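Local coordinates for protein putative glucarate dehydratase (Pseudomonas fluorescens, PDB 4IT1) that probably catalyses the magnesium-dependent dehydration of D-glucarate to 5-dehydro-4-deoxy-D-glucarate, as a member of the mandelate racemase/muconate lactonizing enzyme family, at residues 176-181 with 429-434; 345-350 with 373-378; 295-300 with 325-330; 314-317 with 321-324. All blocks are in the same frame, centred on the assembly; numbering follows the deposited sequence.

Interaction 1: 176-181 with 429-434; sequences QHVDSP and VRQMQR
The loop between strand 163-170 and helix 193-207 meets segment 429-434, which includes the short helix 428-433, the last of the chain, with Val178 and Arg434 as the main pair. Direct contact is slight: 140 Å² is buried in all, and the closest approach is 3.7 Å from Val178 CG1 to Arg434 NH1. The methyl arrives at the edge of the guanidinium, near its plane, and not over a face. CG1 occupies the position between the backbone N and the carbonyl carbon of Val178 (chi1 79°), while the arginine chain bends at chi2 and chi3 to bring NH1 to the methyl, the two side chains crossing at a slant. Asp179 OD2 remains 5.4 Å from Arg434 NH1, too far for a salt bridge, though the opposite charges may attract weakly. The polar link is a water, 2.8 Å from His177 ND1 and lying in the plane of that ring; it also accepts a bond from Gln431 NE2 at 3.1 Å. The other ring nitrogen, NE2, hydrogen-bonds to Asp37 O. Beyond the pair, Tyr435 OH bonds to Val178 N, and Gln431 packs on Glu48, so both segments border the loop between strands 25-36 and 50-60, which holds Asp37 and Glu48.

Interaction 2: 345-350 with 373-378; sequences SHLGIS and PWQEPD
Gln375 is the one residue of 373-378 that touches 345-350, meeting Ser345, His346 and Leu347 at the entry to helix 348-360, in the C-terminal, barrel-forming domain of this enolase-superfamily protein. Just before it in sequence, Pro373 and Trp374 pack on Met203 of helix 193-207, and Trp374 NE1 bonds to Tyr169 O. At Gln375 the bend at chi2 (45°) puts CG against Leu347 and turns the amide to His346 O. Its CG lies 3.7 Å from Leu347 CD2, the two side chains crossing at about a right angle, and its NE2 is 3.5 Å from His346 O. A water donates to His346 O at 2.7 Å and accepts a weak bond from Gln375 NE2. With an alanine here, that water is likely to lose its amide partner and the Leu347 methyl the CG it rests against. After Gln375, whose backbone O takes a bond from Lys386 NZ, the loop leaves the contact, and Asp378 O is bound by Gln410 NE2. The opposing segment borders the active site: the Ser345 side chain is about 5 Å from a bound tartrate, and that of His346 about 7 Å from that of His342, the predicted proton acceptor. The His346 ring is held at both nitrogens, NE2 by Thr370 OG1 and ND1 by a bond to Leu347 O at 3.1 Å, with the donor above the carbonyl plane, 41° out of it.

Interaction 3: 295-300 with 325-330; sequences TDFDEF and TQTLAK
Leu328 sits against two phenylalanines of the neighbouring helix; Phe297 and Leu328 each have 60 Å² covered, the largest shares of the 178 Å² buried. Leu328 CD1 lies 3.8 Å from Phe300 CD2 and 4.0 Å from Phe300 CE2, the side chains running obliquely past each other. Phe300 has CG anti to its backbone N (chi1 178°), which places the ring against Leu328. Phe297 presents its edge to the helix backbone, with CE1 4.2 Å from Leu328 N. The same CE1 is 4.3 Å from Thr327 CG2. In the next shell, Phe297 meets Trp319 edge-to-face, while Leu328 also packs on Val312 and Ala314. The start of helix 297-306 is fixed by Asp296 as N-cap: OD1 receives Glu299 N at 2.9 Å in a nearly straight bond (172°) and Asp298 N in a weak one. Glu299 in turn folds back on Thr295, whose N and OG1 reach OE2 from the same face of the carboxylate, at 2.6 and 2.7 Å. At the dimer interface, Lys330 of the second subunit makes a cation-pi contact with Phe297. Helices 297-306 and 322-334, packed outside parallel strands 288-290 and 311-314, are neighbours in the beta/alpha barrel typical of this family.

Interaction 4: 314-317 with 321-324; sequences ADHH and GLRD
His316, Gly321 and Leu322 hold together the tight turn that leads from strand 311-314 through the short helix 316-319 into helix 322-334, a beta-alpha connection of the barrel. The backbone link runs from Gly321 N to His316 O at 2.8 Å (142° at the hydrogen), in the carbonyl plane; Ser134 OG also bonds to that oxygen. Gly321, at the N-cap of helix 322-334, has phi/psi of 104°/-166°, where a CB would be jammed against the preceding carbonyl oxygen, so a side chain is hard to accommodate. Across the turn, Leu322 CD2 rests 3.8 Å from both CB and CG of His316, the two side chains lying side by side and pointing the same way. His316 chi1 is 72°, setting CG between the backbone N and the carbonyl carbon; CE1 of His316 lies over one face of the His317 ring, 3.3 Å above its plane and offset toward the rim. Val138 of helix 128-148 touches both His316 and Leu322. Asp315, the N-cap of helix 316-319, bonds through OD2 to ND1 of His342, a residue predicted to act as proton acceptor. Asp315 OD1 takes two bonds from His317: N at 3.1 Å on the anti side, and ND1 at 2.8 Å through the syn lone pair.

Overall arrangement
Interactions 2 and 4 are fully buried, whereas interaction 3 is partly buried beside the second subunit and interaction 1 is a thin, partly exposed contact whose centre is about 23 Å from the chain centre. Interactions 3 and 4 share helix 322-334, have centres 9 Å apart and touch through Leu328 CD2 and Ala314 CB; interaction 4 is nested within the chain loop closed by interaction 3. Interactions 2 and 4 meet where Ser350 OG and His317 NE2 probably hydrogen-bond. Their chemistry varies: interaction 3 joins its helices by apolar packing, interaction 4 adds a backbone bond to side-chain packing, and interactions 1 and 2 pair a small direct contact with a water bridging to a glutamine amide.

Interaction 1: 176-181 with 429-434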
loop_
_atom_site.group_PDB
_atom_site.type_symbol
_atom_site.label_atom_id
_atom_site.label_comp_id
_atom_site.label_asym_id
_atom_site.label_seq_id
_atom_site.Cartn_x
_atom_site.Cartn_y
_atom_site.Cartn_z
ATOM N N GLN A 176 -33.508 17.177 24.215
ATOM C CA GLN A 176 -33.055 18.488 23.756
ATOM C C GLN A 176 -31.754 18.925 24.422
ATOM O O GLN A 176 -31.443 18.507 25.544
ATOM C CB GLN A 176 -34.135 19.546 24.025
ATOM C CG GLN A 176 -34.629 19.572 25.466
ATOM C CD GLN A 176 -35.447 20.807 25.797
ATOM O OE1 GLN A 176 -36.613 20.701 26.179
ATOM N NE2 GLN A 176 -34.838 21.985 25.663
ATOM N N HIS A 177 -31.011 19.773 23.718
ATOM C CA HIS A 177 -29.894 20.508 24.293
ATOM C C HIS A 177 -30.384 21.465 25.381
ATOM O O HIS A 177 -31.398 22.153 25.207
ATOM C CB HIS A 177 -29.173 21.306 23.209
ATOM C CG HIS A 177 -28.434 20.458 22.222
ATOM N ND1 HIS A 177 -27.266 19.795 22.536
ATOM C CD2 HIS A 177 -28.684 20.180 20.921
ATOM C CE1 HIS A 177 -26.834 19.139 21.474
ATOM N NE2 HIS A 177 -27.676 19.357 20.480
ATOM N N VAL A 178 -29.666 21.495 26.502
ATOM C CA VAL A 178 -29.883 22.487 27.555
ATOM C C VAL A 178 -29.774 23.894 26.957
ATOM O O VAL A 178 -28.898 24.152 26.117
ATOM C CB VAL A 178 -28.874 22.296 28.720
ATOM C CG1 VAL A 178 -27.498 22.873 28.377
ATOM C CG2 VAL A 178 -29.414 22.887 30.016
ATOM N N ASP A 179 -30.676 24.786 27.374
ATOM C CA ASP A 179 -30.739 26.158 26.843
ATOM C C ASP A 179 -30.401 26.188 25.352
ATOM O O ASP A 179 -29.438 26.840 24.931
ATOM C CB ASP A 179 -29.814 27.095 27.635
ATOM C CG ASP A 179 -30.124 27.106 29.130
ATOM O OD1 ASP A 179 -31.201 26.619 29.545
ATOM O OD2 ASP A 179 -29.276 27.604 29.897
ATOM N N SER A 180 -31.203 25.460 24.574
ATOM C CA SER A 180 -30.966 25.252 23.145
ATOM C C SER A 180 -31.195 26.529 22.338
ATOM O O SER A 180 -32.179 27.238 22.579
ATOM C CB SER A 180 -31.872 24.135 22.623
ATOM O OG SER A 180 -31.541 23.783 21.288
ATOM N N PRO A 181 -30.289 26.821 21.376
ATOM C CA PRO A 181 -30.386 28.012 20.527
ATOM C C PRO A 181 -31.196 27.790 19.230
ATOM O O PRO A 181 -31.056 28.566 18.273
ATOM C CB PRO A 181 -28.918 28.314 20.203
ATOM C CG PRO A 181 -28.249 26.979 20.215
ATOM C CD PRO A 181 -29.084 26.033 21.049
ATOM N N VAL A 429 -16.852 17.055 27.106
ATOM C CA VAL A 429 -16.654 17.022 28.553
ATOM C C VAL A 429 -17.165 18.312 29.197
ATOM O O VAL A 429 -17.969 18.254 30.129
ATOM C CB VAL A 429 -15.178 16.772 28.953
ATOM C CG1 VAL A 429 -15.066 16.575 30.458
ATOM C CG2 VAL A 429 -14.607 15.566 28.223
ATOM N N ARG A 430 -16.699 19.466 28.709
ATOM C CA ARG A 430 -17.257 20.743 29.169
ATOM C C ARG A 430 -18.772 20.754 28.984
ATOM O O ARG A 430 -19.522 21.115 29.898
ATOM C CB ARG A 430 -16.632 21.931 28.439
ATOM C CG ARG A 430 -16.951 23.262 29.114
ATOM C CD ARG A 430 -15.958 24.370 28.770
ATOM N NE ARG A 430 -14.564 24.075 29.149
ATOM C CZ ARG A 430 -14.133 23.858 30.394
ATOM N NH1 ARG A 430 -12.851 23.606 30.610
ATOM N NH2 ARG A 430 -14.974 23.865 31.423
ATOM N N GLN A 431 -19.216 20.322 27.804
ATOM C CA GLN A 431 -20.633 20.326 27.482
ATOM C C GLN A 431 -21.431 19.519 28.490
ATOM O O GLN A 431 -22.462 19.986 28.964
ATOM C CB GLN A 431 -20.872 19.835 26.049
ATOM C CG GLN A 431 -22.304 20.003 25.547
ATOM C CD GLN A 431 -22.776 21.453 25.522
ATOM O OE1 GLN A 431 -22.002 22.382 25.264
ATOM N NE2 GLN A 431 -24.060 21.649 25.785
ATOM N N MET A 432 -20.951 18.327 28.849
ATOM C CA MET A 432 -21.654 17.525 29.859
ATOM C C MET A 432 -21.704 18.230 31.216
ATOM O O MET A 432 -22.625 17.985 32.008
ATOM C CB MET A 432 -21.062 16.111 29.988
ATOM C CG MET A 432 -21.791 15.185 30.963
ATOM S SD MET A 432 -23.569 14.904 30.685
ATOM C CE MET A 432 -23.507 13.622 29.453
ATOM N N GLN A 433 -20.727 19.108 31.478
ATOM C CA GLN A 433 -20.637 19.787 32.776
ATOM C C GLN A 433 -21.806 20.755 33.007
ATOM O O GLN A 433 -22.093 21.129 34.142
ATOM C CB GLN A 433 -19.265 20.466 32.967
ATOM C CG GLN A 433 -18.192 19.495 33.460
ATOM C CD GLN A 433 -16.760 20.012 33.372
ATOM O OE1 GLN A 433 -16.496 21.131 32.931
ATOM N NE2 GLN A 433 -15.817 19.171 33.787
ATOM N N ARG A 434 -22.501 21.118 31.930
ATOM C CA ARG A 434 -23.681 21.979 32.028
ATOM C C ARG A 434 -24.907 21.244 32.568
ATOM O O ARG A 434 -25.839 21.872 33.075
ATOM C CB ARG A 434 -23.972 22.652 30.693
ATOM C CG ARG A 434 -22.857 23.567 30.207
ATOM C CD ARG A 434 -22.806 23.565 28.695
ATOM N NE ARG A 434 -22.587 24.897 28.136
ATOM C CZ ARG A 434 -23.555 25.708 27.708
ATOM N NH1 ARG A 434 -24.830 25.336 27.770
ATOM N NH2 ARG A 434 -23.247 26.901 27.216
HETATM O O HOH W 1 -25.892 19.244 24.955
#

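Interaction 2: 345-350 with 373-378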
loop_
_atom_site.group_PDB
_atom_site.type_symbol
_atom_site.label_atom_id
_atom_site.label_comp_id
_atom_site.label_asym_id
_atom_site.label_seq_id
_atom_site.Cartn_x
_atom_site.Cartn_y
_atom_site.Cartn_z
ATOM N N SER A 345 -19.213 12.480 12.395
ATOM C CA SER A 345 -19.561 13.907 12.254
ATOM C C SER A 345 -19.045 14.512 10.951
ATOM O O SER A 345 -18.175 15.388 10.946
ATOM C CB SER A 345 -19.086 14.721 13.467
ATOM O OG SER A 345 -19.946 14.507 14.575
ATOM N N HIS A 346 -19.600 14.022 9.845
ATOM C CA HIS A 346 -19.095 14.330 8.514
ATOM C C HIS A 346 -20.240 14.637 7.551
ATOM O O HIS A 346 -21.412 14.373 7.844
ATOM C CB HIS A 346 -18.293 13.140 7.982
ATOM C CG HIS A 346 -19.125 11.912 7.779
ATOM N ND1 HIS A 346 -19.619 11.546 6.547
ATOM C CD2 HIS A 346 -19.589 10.994 8.660
ATOM C CE1 HIS A 346 -20.334 10.443 6.674
ATOM N NE2 HIS A 346 -20.333 10.088 7.946
ATOM N N LEU A 347 -19.882 15.184 6.396
ATOM C CA LEU A 347 -20.844 15.429 5.337
ATOM C C LEU A 347 -20.597 14.514 4.139
ATOM O O LEU A 347 -19.739 13.620 4.184
ATOM C CB LEU A 347 -20.831 16.903 4.923
ATOM C CG LEU A 347 -21.219 17.925 6.002
ATOM C CD1 LEU A 347 -21.077 19.335 5.453
ATOM C CD2 LEU A 347 -22.624 17.706 6.553
ATOM N N GLY A 348 -21.356 14.757 3.074
ATOM C CA GLY A 348 -21.355 13.925 1.880
ATOM C C GLY A 348 -20.011 13.713 1.218
ATOM O O GLY A 348 -19.756 12.629 0.683
ATOM N N ILE A 349 -19.162 14.744 1.237
ATOM C CA ILE A 349 -17.820 14.653 0.659
ATOM C C ILE A 349 -17.042 13.503 1.313
ATOM O O ILE A 349 -16.565 12.589 0.628
ATOM C CB ILE A 349 -17.025 15.975 0.792
ATOM C CG1 ILE A 349 -17.753 17.123 0.079
ATOM C CG2 ILE A 349 -15.607 15.799 0.257
ATOM C CD1 ILE A 349 -17.045 18.463 0.147
ATOM N N SER A 350 -16.934 13.547 2.638
ATOM C CA SER A 350 -16.284 12.477 3.386
ATOM C C SER A 350 -16.908 11.125 3.052
ATOM O O SER A 350 -16.195 10.152 2.787
ATOM C CB SER A 350 -16.357 12.745 4.895
ATOM O OG SER A 350 -15.421 13.739 5.274
ATOM N N PRO A 373 -27.154 9.661 8.900
ATOM C CA PRO A 373 -28.528 9.796 9.394
ATOM C C PRO A 373 -28.778 10.941 10.388
ATOM O O PRO A 373 -29.924 11.390 10.534
ATOM C CB PRO A 373 -28.797 8.447 10.092
ATOM C CG PRO A 373 -27.689 7.534 9.691
ATOM C CD PRO A 373 -26.802 8.244 8.709
ATOM N N TRP A 374 -27.728 11.398 11.070
ATOM C CA TRP A 374 -27.874 12.432 12.102
ATOM C C TRP A 374 -27.844 13.835 11.533
ATOM O O TRP A 374 -28.491 14.733 12.074
ATOM C CB TRP A 374 -26.822 12.265 13.202
ATOM C CG TRP A 374 -27.011 10.992 13.941
ATOM C CD1 TRP A 374 -26.244 9.870 13.845
ATOM C CD2 TRP A 374 -28.068 10.682 14.860
ATOM N NE1 TRP A 374 -26.741 8.881 14.670
ATOM C CE2 TRP A 374 -27.858 9.356 15.306
ATOM C CE3 TRP A 374 -29.159 11.402 15.364
ATOM C CZ2 TRP A 374 -28.708 8.728 16.236
ATOM C CZ3 TRP A 374 -30.002 10.777 16.288
ATOM C CH2 TRP A 374 -29.775 9.450 16.706
ATOM N N GLN A 375 -27.091 14.015 10.447
ATOM C CA GLN A 375 -26.994 15.308 9.776
ATOM C C GLN A 375 -28.356 15.758 9.258
ATOM O O GLN A 375 -29.095 14.974 8.654
ATOM C CB GLN A 375 -25.942 15.276 8.663
ATOM C CG GLN A 375 -24.590 15.850 9.068
ATOM C CD GLN A 375 -24.107 15.364 10.429
ATOM O OE1 GLN A 375 -24.183 16.092 11.421
ATOM N NE2 GLN A 375 -23.621 14.128 10.485
ATOM N N GLU A 376 -28.685 17.018 9.530
ATOM C CA GLU A 376 -30.009 17.554 9.239
ATOM C C GLU A 376 -30.239 17.754 7.742
ATOM O O GLU A 376 -29.338 18.215 7.031
ATOM C CB GLU A 376 -30.260 18.847 10.029
ATOM C CG GLU A 376 -30.446 18.631 11.532
ATOM C CD GLU A 376 -31.790 18.012 11.910
ATOM O OE1 GLU A 376 -32.026 17.788 13.115
ATOM O OE2 GLU A 376 -32.622 17.749 11.016
ATOM N N PRO A 377 -31.449 17.392 7.261
ATOM C CA PRO A 377 -31.848 17.463 5.854
ATOM C C PRO A 377 -31.403 18.733 5.124
ATOM O O PRO A 377 -31.031 18.663 3.956
ATOM C CB PRO A 377 -33.375 17.409 5.929
ATOM C CG PRO A 377 -33.650 16.570 7.127
ATOM C CD PRO A 377 -32.517 16.797 8.092
ATOM N N ASP A 378 -31.422 19.871 5.810
ATOM C CA ASP A 378 -31.154 21.163 5.164
ATOM C C ASP A 378 -29.695 21.627 5.211
ATOM O O ASP A 378 -29.365 22.695 4.686
ATOM C CB ASP A 378 -32.070 22.248 5.752
ATOM C CG ASP A 378 -31.960 22.359 7.263
ATOM O OD1 ASP A 378 -32.294 21.376 7.969
ATOM O OD2 ASP A 378 -31.549 23.439 7.743
HETATM O O HOH W 2 -22.362 12.331 9.314
#

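Interaction 3: 295-300 with 325-330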
loop_
_atom_site.group_PDB
_atom_site.type_symbol
_atom_site.label_atom_id
_atom_site.label_comp_id
_atom_site.label_asym_id
_atom_site.label_seq_id
_atom_site.Cartn_x
_atom_site.Cartn_y
_atom_site.Cartn_z
ATOM N N THR A 295 -4.637 3.225 15.501
ATOM C CA THR A 295 -5.045 4.418 14.767
ATOM C C THR A 295 -3.937 4.917 13.854
ATOM O O THR A 295 -4.132 5.899 13.138
ATOM C CB THR A 295 -5.469 5.571 15.705
ATOM O OG1 THR A 295 -4.342 5.998 16.492
ATOM C CG2 THR A 295 -6.600 5.142 16.623
ATOM N N ASP A 296 -2.778 4.254 13.882
ATOM C CA ASP A 296 -1.671 4.580 12.972
ATOM C C ASP A 296 -0.767 3.369 12.788
ATOM O O ASP A 296 -0.958 2.341 13.441
ATOM C CB ASP A 296 -0.875 5.824 13.440
ATOM C CG ASP A 296 -0.007 5.559 14.683
ATOM O OD1 ASP A 296 0.638 4.492 14.797
ATOM O OD2 ASP A 296 0.052 6.450 15.544
ATOM N N PHE A 297 0.219 3.491 11.908
ATOM C CA PHE A 297 1.024 2.342 11.519
ATOM C C PHE A 297 1.905 1.757 12.628
ATOM O O PHE A 297 2.133 0.546 12.668
ATOM C CB PHE A 297 1.807 2.632 10.237
ATOM C CG PHE A 297 0.934 2.705 9.014
ATOM C CD1 PHE A 297 0.551 1.542 8.344
ATOM C CD2 PHE A 297 0.468 3.931 8.542
ATOM C CE1 PHE A 297 -0.269 1.603 7.225
ATOM C CE2 PHE A 297 -0.345 3.997 7.416
ATOM C CZ PHE A 297 -0.715 2.831 6.757
ATOM N N ASP A 298 2.375 2.607 13.538
ATOM C CA ASP A 298 3.176 2.140 14.672
ATOM C C ASP A 298 2.318 1.362 15.658
ATOM O O ASP A 298 2.731 0.324 16.163
ATOM C CB ASP A 298 3.863 3.315 15.373
ATOM C CG ASP A 298 4.762 4.099 14.442
ATOM O OD1 ASP A 298 5.612 3.482 13.763
ATOM O OD2 ASP A 298 4.618 5.337 14.385
ATOM N N GLU A 299 1.117 1.861 15.913
ATOM C CA GLU A 299 0.153 1.155 16.754
ATOM C C GLU A 299 -0.216 -0.210 16.159
ATOM O O GLU A 299 -0.395 -1.187 16.901
ATOM C CB GLU A 299 -1.085 2.023 16.989
ATOM C CG GLU A 299 -0.792 3.267 17.831
ATOM C CD GLU A 299 -1.994 4.191 17.996
ATOM O OE1 GLU A 299 -1.825 5.290 18.574
ATOM O OE2 GLU A 299 -3.109 3.834 17.548
ATOM N N PHE A 300 -0.307 -0.272 14.826
ATOM C CA PHE A 300 -0.602 -1.521 14.116
ATOM C C PHE A 300 0.469 -2.568 14.443
ATOM O O PHE A 300 0.135 -3.692 14.813
ATOM C CB PHE A 300 -0.704 -1.278 12.603
ATOM C CG PHE A 300 -0.967 -2.528 11.783
ATOM C CD1 PHE A 300 0.078 -3.385 11.422
ATOM C CD2 PHE A 300 -2.255 -2.835 11.347
ATOM C CE1 PHE A 300 -0.163 -4.525 10.670
ATOM C CE2 PHE A 300 -2.503 -3.971 10.587
ATOM C CZ PHE A 300 -1.456 -4.817 10.248
ATOM N N THR A 325 -4.952 4.214 3.355
ATOM C CA THR A 325 -6.028 3.311 3.763
ATOM C C THR A 325 -5.983 1.953 3.019
ATOM O O THR A 325 -6.313 0.907 3.597
ATOM C CB THR A 325 -7.398 3.988 3.585
ATOM O OG1 THR A 325 -7.479 5.126 4.452
ATOM C CG2 THR A 325 -8.520 3.054 3.934
ATOM N N GLN A 326 -5.561 1.981 1.754
ATOM C CA GLN A 326 -5.425 0.766 0.954
ATOM C C GLN A 326 -4.246 -0.043 1.472
ATOM O O GLN A 326 -4.338 -1.266 1.642
ATOM C CB GLN A 326 -5.206 1.101 -0.524
ATOM C CG GLN A 326 -6.357 1.818 -1.202
ATOM C CD GLN A 326 -6.146 1.940 -2.696
ATOM O OE1 GLN A 326 -6.383 0.995 -3.448
ATOM N NE2 GLN A 326 -5.696 3.104 -3.133
ATOM N N THR A 327 -3.139 0.652 1.727
ATOM C CA THR A 327 -1.988 0.044 2.390
ATOM C C THR A 327 -2.423 -0.627 3.682
ATOM O O THR A 327 -2.111 -1.796 3.899
ATOM C CB THR A 327 -0.884 1.066 2.671
ATOM O OG1 THR A 327 -0.549 1.720 1.450
ATOM C CG2 THR A 327 0.361 0.368 3.206
ATOM N N LEU A 328 -3.169 0.097 4.518
ATOM C CA LEU A 328 -3.675 -0.503 5.742
ATOM C C LEU A 328 -4.501 -1.767 5.463
ATOM O O LEU A 328 -4.297 -2.790 6.121
ATOM C CB LEU A 328 -4.477 0.492 6.601
ATOM C CG LEU A 328 -5.105 -0.127 7.866
ATOM C CD1 LEU A 328 -4.075 -0.707 8.850
ATOM C CD2 LEU A 328 -6.026 0.858 8.558
ATOM N N ALA A 329 -5.435 -1.698 4.512
ATOM C CA ALA A 329 -6.294 -2.856 4.210
ATOM C C ALA A 329 -5.448 -4.079 3.839
ATOM O O ALA A 329 -5.693 -5.188 4.316
ATOM C CB ALA A 329 -7.291 -2.527 3.107
ATOM N N LYS A 330 -4.440 -3.846 3.005
ATOM C CA LYS A 330 -3.509 -4.877 2.572
ATOM C C LYS A 330 -2.725 -5.454 3.748
ATOM O O LYS A 330 -2.455 -6.665 3.800
ATOM C CB LYS A 330 -2.556 -4.298 1.522
ATOM C CG LYS A 330 -1.554 -5.276 0.932
ATOM C CD LYS A 330 -2.253 -6.401 0.187
ATOM C CE LYS A 330 -1.239 -7.343 -0.434
ATOM N NZ LYS A 330 -1.893 -8.574 -0.949
#

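Interaction 4: 314-317 with 321-324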
loop_
_atom_site.group_PDB
_atom_site.type_symbol
_atom_site.label_atom_id
_atom_site.label_comp_id
_atom_site.label_asym_id
_atom_site.label_seq_id
_atom_site.Cartn_x
_atom_site.Cartn_y
_atom_site.Cartn_z
ATOM N N ALA A 314 -10.667 1.295 9.858
ATOM C CA ALA A 314 -9.957 2.385 9.201
ATOM C C ALA A 314 -10.833 3.635 9.069
ATOM O O ALA A 314 -12.054 3.573 9.233
ATOM C CB ALA A 314 -9.452 1.938 7.835
ATOM N N ASP A 315 -10.188 4.759 8.771
ATOM C CA ASP A 315 -10.822 6.076 8.672
ATOM C C ASP A 315 -9.817 6.919 7.915
ATOM O O ASP A 315 -8.740 7.225 8.437
ATOM C CB ASP A 315 -11.072 6.660 10.066
ATOM C CG ASP A 315 -11.856 7.967 10.041
ATOM O OD1 ASP A 315 -11.635 8.801 9.136
ATOM O OD2 ASP A 315 -12.691 8.162 10.957
ATOM N N HIS A 316 -10.149 7.265 6.673
ATOM C CA HIS A 316 -9.167 7.857 5.772
ATOM C C HIS A 316 -8.717 9.233 6.256
ATOM O O HIS A 316 -7.656 9.722 5.854
ATOM C CB HIS A 316 -9.717 7.943 4.344
ATOM C CG HIS A 316 -10.779 8.985 4.160
ATOM N ND1 HIS A 316 -12.110 8.749 4.438
ATOM C CD2 HIS A 316 -10.705 10.266 3.726
ATOM C CE1 HIS A 316 -12.811 9.839 4.178
ATOM N NE2 HIS A 316 -11.982 10.775 3.746
ATOM N N HIS A 317 -9.533 9.843 7.113
ATOM C CA HIS A 317 -9.277 11.194 7.595
ATOM C C HIS A 317 -8.003 11.269 8.408
ATOM O O HIS A 317 -7.210 12.196 8.233
ATOM C CB HIS A 317 -10.438 11.698 8.433
ATOM C CG HIS A 317 -11.723 11.800 7.679
ATOM N ND1 HIS A 317 -12.815 11.010 7.963
ATOM C CD2 HIS A 317 -12.095 12.605 6.656
ATOM C CE1 HIS A 317 -13.806 11.326 7.151
ATOM N NE2 HIS A 317 -13.394 12.289 6.347
ATOM N N GLY A 321 -5.250 9.514 4.391
ATOM C CA GLY A 321 -5.834 9.534 3.053
ATOM C C GLY A 321 -6.207 8.181 2.468
ATOM O O GLY A 321 -6.251 7.164 3.170
ATOM N N LEU A 322 -6.457 8.174 1.164
ATOM C CA LEU A 322 -7.088 7.033 0.512
ATOM C C LEU A 322 -6.103 5.925 0.184
ATOM O O LEU A 322 -6.397 4.757 0.417
ATOM C CB LEU A 322 -7.872 7.483 -0.726
ATOM C CG LEU A 322 -8.950 8.553 -0.492
ATOM C CD1 LEU A 322 -9.646 8.906 -1.794
ATOM C CD2 LEU A 322 -9.980 8.136 0.552
ATOM N N ARG A 323 -4.936 6.294 -0.331
ATOM C CA ARG A 323 -3.909 5.320 -0.664
ATOM C C ARG A 323 -3.302 4.668 0.577
ATOM O O ARG A 323 -2.962 3.479 0.548
ATOM C CB ARG A 323 -2.826 5.936 -1.552
ATOM C CG ARG A 323 -3.274 6.091 -2.998
ATOM C CD ARG A 323 -2.182 6.657 -3.893
ATOM N NE ARG A 323 -2.707 6.923 -5.233
ATOM C CZ ARG A 323 -2.059 7.578 -6.194
ATOM N NH1 ARG A 323 -0.838 8.057 -5.991
ATOM N NH2 ARG A 323 -2.638 7.753 -7.373
ATOM N N ASP A 324 -3.179 5.444 1.656
ATOM C CA ASP A 324 -2.679 4.928 2.932
ATOM C C ASP A 324 -3.664 3.929 3.528
ATOM O O ASP A 324 -3.264 2.929 4.132
ATOM C CB ASP A 324 -2.407 6.073 3.925
ATOM C CG ASP A 324 -1.057 6.753 3.700
ATOM O OD1 ASP A 324 -0.271 6.310 2.831
ATOM O OD2 ASP A 324 -0.775 7.741 4.409
#